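Local coordinates for carbohydrate binding module family 33 and 10 domain protein (PDB 6RW7) that is an AA10 lytic polysaccharide monooxygenase, a copper-dependent oxidoreductase that probably binds cellulose and cleaves its chains oxidatively, at residues A[114-119]-A[168-173]. Sequence-based numbering, arbitrary orientation.
Sequences LVFYIT and VTCNVP
Phe-116 and Cys-170 meet across the core of the immunoglobulin-like beta-sandwich typical of AA10 enzymes, where strand 111-118 of one sheet faces strand 165-172 of the other. Over residues 114-118 and 168-172 the strands run roughly the same way, 32° apart, with axes 9.3 Å from each other, a spacing bridged by side chains. Cys-170 SG sits over one face of the Phe-116 ring, 4.0 Å from its centroid, a sulfur-aromatic contact in which the polarisable sulfur covers the pi cloud. With its CG anti to the carbonyl carbon (chi1 -60°), Phe-116 lays the CD1-CE1 side of the ring beneath that sulfur. Val-168 divides its two branches: CG1 approaches CE1 of Phe-116 obliquely at 4.1 Å, while CG2 presses on Leu-114. Beta-branched Val-168 and Ile-118 suit this interior, being apolar and at ease in extended chain. At the other end, Ile-118 reaches Val-172 loosely through CD1, and its CG2 lies 4.0 Å from CG of Pro-173, whose ring extends the apolar contact just past the end of strand 165-172. Farther out, the disulfide from Cys-170 to Cys-142 ties the two sheets covalently, since strand 142-145 pairs with 111-118, and Phe-98 packs against both Phe-116 and Cys-170. The tightest point is Leu-114 CG against Val-168 CG2, where 3.3 Å is less than the usual van der Waals separation.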
ATOM      1  N   LEU A 114      -5.345  10.848   0.405  1.00 10.76           N
ATOM      2  CA  LEU A 114      -4.259   9.858   0.535  1.00 11.30           C
ATOM      3  C   LEU A 114      -4.121   9.612   2.035  1.00 10.92           C
ATOM      4  O   LEU A 114      -3.898  10.580   2.783  1.00 11.64           O
ATOM      5  CB  LEU A 114      -2.959  10.432  -0.036  1.00 12.38           C
ATOM      6  CG  LEU A 114      -2.832  10.673  -1.544  1.00 13.53           C
ATOM      7  CD1 LEU A 114      -2.995   9.407  -2.333  1.00 13.61           C
ATOM      8  CD2 LEU A 114      -3.713  11.803  -2.058  1.00 13.40           C
ATOM      9  N   VAL A 115      -4.300   8.376   2.468  1.00 10.20           N
ATOM     10  CA  VAL A 115      -4.357   8.009   3.906  1.00 10.38           C
ATOM     11  C   VAL A 115      -3.299   6.949   4.163  1.00  9.43           C
ATOM     12  O   VAL A 115      -3.158   6.054   3.341  1.00 10.10           O
ATOM     13  CB  VAL A 115      -5.772   7.512   4.269  1.00 10.93           C
ATOM     14  CG1 VAL A 115      -5.943   7.336   5.756  1.00 11.38           C
ATOM     15  CG2 VAL A 115      -6.848   8.450   3.738  1.00 12.15           C
ATOM     16  N   PHE A 116      -2.601   7.039   5.295  1.00  9.28           N
ATOM     17  CA  PHE A 116      -1.511   6.103   5.628  1.00  9.23           C
ATOM     18  C   PHE A 116      -1.603   5.710   7.092  1.00  8.97           C
ATOM     19  O   PHE A 116      -1.683   6.600   7.959  1.00  9.57           O
ATOM     20  CB  PHE A 116      -0.146   6.743   5.415  1.00 10.08           C
ATOM     21  CG  PHE A 116       0.161   7.213   4.019  1.00 10.03           C
ATOM     22  CD1 PHE A 116      -0.361   8.402   3.532  1.00  9.98           C
ATOM     23  CD2 PHE A 116       0.955   6.448   3.187  1.00 11.00           C
ATOM     24  CE1 PHE A 116      -0.030   8.837   2.257  1.00 10.73           C
ATOM     25  CE2 PHE A 116       1.254   6.874   1.910  1.00 11.03           C
ATOM     26  CZ  PHE A 116       0.758   8.059   1.444  1.00 11.24           C
ATOM     27  N   TYR A 117      -1.501   4.411   7.328  1.00  8.82           N
ATOM     28  CA  TYR A 117      -1.425   3.807   8.668  1.00  9.00           C
ATOM     29  C   TYR A 117      -0.098   3.075   8.790  1.00  9.32           C
ATOM     30  O   TYR A 117       0.410   2.594   7.782  1.00  9.54           O
ATOM     31  CB  TYR A 117      -2.553   2.805   8.864  1.00  9.93           C
ATOM     32  CG  TYR A 117      -3.950   3.360   8.895  1.00 10.26           C
ATOM     33  CD1 TYR A 117      -4.633   3.673   7.729  1.00 10.39           C
ATOM     34  CD2 TYR A 117      -4.624   3.496  10.100  1.00 10.53           C
ATOM     35  CE1 TYR A 117      -5.922   4.172   7.790  1.00 10.54           C
ATOM     36  CE2 TYR A 117      -5.934   3.930  10.161  1.00 10.43           C
ATOM     37  CZ  TYR A 117      -6.596   4.252   8.995  1.00 11.28           C
ATOM     38  OH  TYR A 117      -7.886   4.741   9.033  1.00 11.87           O
ATOM     39  N   ILE A 118       0.406   2.948  10.016  1.00  8.90           N
ATOM     40  CA  ILE A 118       1.629   2.149  10.268  1.00  9.17           C
ATOM     41  C   ILE A 118       1.329   1.168  11.388  1.00  8.95           C
ATOM     42  O   ILE A 118       0.438   1.436  12.222  1.00  9.23           O
ATOM     43  CB  ILE A 118       2.840   3.066  10.556  1.00  9.17           C
ATOM     44  CG1 ILE A 118       4.160   2.297  10.473  1.00  9.76           C
ATOM     45  CG2 ILE A 118       2.679   3.830  11.861  1.00  9.21           C
ATOM     46  CD1 ILE A 118       5.349   3.194  10.363  1.00  9.97           C
ATOM     47  N   THR A 119       2.085   0.084  11.415  1.00  8.99           N
ATOM     48  CA  THR A 119       2.022  -0.887  12.518  1.00  9.09           C
ATOM     49  C   THR A 119       2.347  -0.181  13.844  1.00  9.64           C
ATOM     50  O   THR A 119       3.085   0.819  13.880  1.00  9.45           O
ATOM     51  CB  THR A 119       2.894  -2.105  12.205  1.00  9.34           C
ATOM     52  OG1 THR A 119       4.143  -1.660  11.658  1.00  9.24           O
ATOM     53  CG2 THR A 119       2.205  -3.055  11.247  1.00  9.49           C
ATOM     54  N   VAL A 168       2.952  12.432  -2.087  1.00 12.71           N
ATOM     55  CA  VAL A 168       2.399  12.915  -0.801  1.00 13.36           C
ATOM     56  C   VAL A 168       3.549  12.990   0.185  1.00 13.74           C
ATOM     57  O   VAL A 168       4.223  11.967   0.356  1.00 13.47           O
ATOM     58  CB  VAL A 168       1.345  11.983  -0.189  1.00 15.83           C
ATOM     59  CG1 VAL A 168       0.581  12.686   0.920  1.00 15.71           C
ATOM     60  CG2 VAL A 168       0.424  11.334  -1.173  1.00 18.50           C
ATOM     61  N   THR A 169       3.675  14.092   0.912  1.00 13.08           N
ATOM     62  CA  THR A 169       4.699  14.236   1.969  1.00 14.45           C
ATOM     63  C   THR A 169       4.044  13.977   3.322  1.00 13.56           C
ATOM     64  O   THR A 169       2.983  14.566   3.601  1.00 13.84           O
ATOM     65  CB  THR A 169       5.381  15.596   1.833  1.00 17.38           C
ATOM     66  OG1 THR A 169       5.919  15.630   0.513  1.00 20.96           O
ATOM     67  CG2 THR A 169       6.473  15.788   2.858  1.00 18.21           C
ATOM     68  N   CYS A 170       4.656  13.115   4.129  1.00 12.91           N
ATOM     69  CA  CYS A 170       4.086  12.643   5.405  1.00 13.68           C
ATOM     70  C   CYS A 170       5.167  12.732   6.475  1.00 13.88           C
ATOM     71  O   CYS A 170       6.347  12.560   6.149  1.00 14.31           O
ATOM     72  CB  CYS A 170       3.616  11.196   5.310  1.00 14.13           C
ATOM     73  SG  CYS A 170       2.215  10.884   4.197  1.00 16.68           S
ATOM     74  N   ASN A 171       4.747  12.903   7.723  1.00 14.28           N
ATOM     75  CA  ASN A 171       5.629  12.753   8.903  1.00 14.16           C
ATOM     76  C   ASN A 171       5.522  11.302   9.382  1.00 13.30           C
ATOM     77  O   ASN A 171       4.537  10.960  10.051  1.00 13.65           O
ATOM     78  CB  ASN A 171       5.224  13.739  10.000  1.00 16.59           C
ATOM     79  CG  ASN A 171       6.118  13.669  11.213  1.00 20.89           C
ATOM     80  OD1 ASN A 171       7.282  13.282  11.119  1.00 24.89           O
ATOM     81  ND2 ASN A 171       5.566  14.020  12.363  1.00 24.35           N
ATOM     82  N   VAL A 172       6.512  10.480   9.062  1.00 11.18           N
ATOM     83  CA  VAL A 172       6.519   9.051   9.449  1.00 11.21           C
ATOM     84  C   VAL A 172       6.904   8.951  10.914  1.00 11.17           C
ATOM     85  O   VAL A 172       7.914   9.514  11.316  1.00 11.09           O
ATOM     86  CB  VAL A 172       7.459   8.256   8.535  1.00 11.14           C
ATOM     87  CG1 VAL A 172       7.494   6.796   8.936  1.00 11.39           C
ATOM     88  CG2 VAL A 172       7.038   8.376   7.073  1.00 11.65           C
ATOM     89  N   PRO A 173       6.096   8.251  11.739  1.00 11.99           N
ATOM     90  CA  PRO A 173       6.416   8.073  13.154  1.00 12.31           C
ATOM     91  C   PRO A 173       7.740   7.345  13.373  1.00 11.59           C
ATOM     92  O   PRO A 173       8.155   6.535  12.540  1.00 10.68           O
ATOM     93  CB  PRO A 173       5.256   7.217  13.685  1.00 13.20           C
ATOM     94  CG  PRO A 173       4.116   7.486  12.736  1.00 14.20           C
ATOM     95  CD  PRO A 173       4.788   7.672  11.395  1.00 12.93           C
TER